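Local structure of mannosylglycerate hydrolase MGH1-like glycoside hydrolase domain-containing protein (Thermus thermophilus HB8, 4WVA) at residues Y30-L33 against W34-A37. The protein hydrolyses mannosylglycerate, a solute made under osmotic stress, to mannose and glycerate, and probably also splits glucosylglycerate. Sequence-based numbering, arbitrary orientation.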
loop_
_atom_site.group_PDB
_atom_site.type_symbol
_atom_site.label_atom_id
_atom_site.label_comp_id
_atom_site.label_asym_id
_atom_site.label_seq_id
_atom_site.Cartn_x
_atom_site.Cartn_y
_atom_site.Cartn_z
ATOM N N TYR A 30 -0.137 12.679 -38.629
ATOM C CA TYR A 30 -0.169 11.237 -38.539
ATOM C C TYR A 30 -0.898 10.902 -37.247
ATOM O O TYR A 30 -1.469 11.807 -36.595
ATOM C CB TYR A 30 1.253 10.632 -38.493
ATOM C CG TYR A 30 2.144 10.951 -39.668
ATOM C CD1 TYR A 30 1.867 10.415 -40.920
ATOM C CD2 TYR A 30 3.278 11.749 -39.522
ATOM C CE1 TYR A 30 2.689 10.684 -42.006
ATOM C CE2 TYR A 30 4.104 12.020 -40.615
ATOM C CZ TYR A 30 3.785 11.480 -41.849
ATOM O OH TYR A 30 4.592 11.722 -42.965
ATOM N N GLN A 31 -0.923 9.624 -36.893
ATOM C CA GLN A 31 -1.498 9.188 -35.611
ATOM C C GLN A 31 -0.418 9.000 -34.539
ATOM O O GLN A 31 0.552 8.268 -34.741
ATOM C CB GLN A 31 -2.289 7.894 -35.783
ATOM C CG GLN A 31 -2.900 7.356 -34.490
ATOM C CD GLN A 31 -3.943 6.264 -34.653
ATOM O OE1 GLN A 31 -4.902 6.174 -33.854
ATOM N NE2 GLN A 31 -3.761 5.398 -35.630
ATOM N N TRP A 32 -0.614 9.657 -33.394
ATOM C CA TRP A 32 0.290 9.519 -32.245
ATOM C C TRP A 32 -0.385 8.697 -31.134
ATOM O O TRP A 32 -1.590 8.764 -30.948
ATOM C CB TRP A 32 0.641 10.899 -31.681
ATOM C CG TRP A 32 1.938 11.467 -32.149
ATOM C CD1 TRP A 32 3.099 11.507 -31.443
ATOM C CD2 TRP A 32 2.225 12.085 -33.410
ATOM N NE1 TRP A 32 4.078 12.123 -32.155
ATOM C CE2 TRP A 32 3.576 12.488 -33.373
ATOM C CE3 TRP A 32 1.480 12.328 -34.566
ATOM C CZ2 TRP A 32 4.196 13.109 -34.442
ATOM C CZ3 TRP A 32 2.106 12.966 -35.634
ATOM C CH2 TRP A 32 3.439 13.334 -35.566
ATOM N N LEU A 33 0.420 7.930 -30.411
ATOM C CA LEU A 33 -0.046 6.971 -29.411
ATOM C C LEU A 33 -0.752 7.642 -28.236
ATOM O O LEU A 33 -1.963 7.414 -28.038
ATOM C CB LEU A 33 1.139 6.130 -28.928
ATOM C CG LEU A 33 0.898 4.875 -28.084
ATOM C CD1 LEU A 33 2.230 4.139 -27.938
ATOM C CD2 LEU A 33 0.280 5.179 -26.724
ATOM N N TRP A 34 -0.053 8.421 -27.410
ATOM C CA TRP A 34 -0.777 8.927 -26.226
ATOM C C TRP A 34 -1.811 9.984 -26.615
ATOM O O TRP A 34 -2.862 10.046 -25.992
ATOM C CB TRP A 34 0.092 9.308 -24.994
ATOM C CG TRP A 34 0.869 10.592 -25.006
ATOM C CD1 TRP A 34 1.379 11.285 -26.088
ATOM C CD2 TRP A 34 1.307 11.308 -23.835
ATOM N NE1 TRP A 34 2.080 12.380 -25.643
ATOM C CE2 TRP A 34 2.037 12.415 -24.268
ATOM C CE3 TRP A 34 1.139 11.100 -22.448
ATOM C CZ2 TRP A 34 2.595 13.330 -23.373
ATOM C CZ3 TRP A 34 1.692 12.010 -21.561
ATOM C CH2 TRP A 34 2.413 13.104 -22.025
ATOM N N ASP A 35 -1.587 10.700 -27.721
ATOM C CA ASP A 35 -2.588 11.645 -28.191
ATOM C C ASP A 35 -3.890 10.929 -28.483
ATOM O O ASP A 35 -4.953 11.393 -28.081
ATOM C CB ASP A 35 -2.134 12.387 -29.456
ATOM C CG ASP A 35 -0.907 13.232 -29.240
ATOM O OD1 ASP A 35 0.170 12.662 -28.913
ATOM O OD2 ASP A 35 -0.999 14.463 -29.430
ATOM N N SER A 36 -3.828 9.812 -29.211
ATOM C CA SER A 36 -5.057 9.124 -29.600
ATOM C C SER A 36 -5.827 8.681 -28.368
ATOM O O SER A 36 -7.047 8.687 -28.366
ATOM C CB SER A 36 -4.782 7.950 -30.544
ATOM O OG SER A 36 -4.737 8.395 -31.891
ATOM N N ALA A 37 -5.111 8.320 -27.302
ATOM C CA ALA A 37 -5.763 7.838 -26.106
ATOM C C ALA A 37 -6.560 8.979 -25.483
ATOM O O ALA A 37 -7.732 8.801 -25.167
ATOM C CB ALA A 37 -4.752 7.282 -25.125
HETATM O O HOH W 1 -3.278 10.760 -32.845
#
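Ser36 reaches back over the first turn of its helix to Trp32 and Gln31. Ser36 CB rests 3.3 Å from Trp32 O. The same carbonyl oxygen, Trp32 O, accepts a hydrogen bond from Ser36 N at 3.0 Å, the donor tilted 32° from the carbonyl plane. One atom further, Ser36 OG lies 3.3 Å from Gln31 CG and accepts a hydrogen bond from a water that itself accepts one from Trp32 N, while the same hydroxyl is hydrogen-bonded to the Glu54 carboxylate of helix 48-62. The Gln31 chain comes alongside because CG stands anti to its backbone N (chi1 179°) and the rest runs on extended. With an alanine here the methylene and amide beside Ser36 would be gone, which would probably leave a gap between strand 31-32 and helix 48-62. In this (alpha/alpha)6-barrel hydrolase of family GH63, Trp32 is the N-cap residue where edge strand 31-32 turns straight into helix 33-43, and Trp32 to Asp35 probably bind substrate. The side chains of Trp32 and Asp35 run alongside each other in the same direction, with the carboxylate turned 58° from the indole plane; Asp35 OD1 approaches Trp32 CB to 3.3 Å and meets the indole obliquely. Asp35 OD2 makes a weak hydrogen bond to a bound Tris molecule. Further round the turn, Ala37 N bonds weakly to Leu33 O at 3.4 Å.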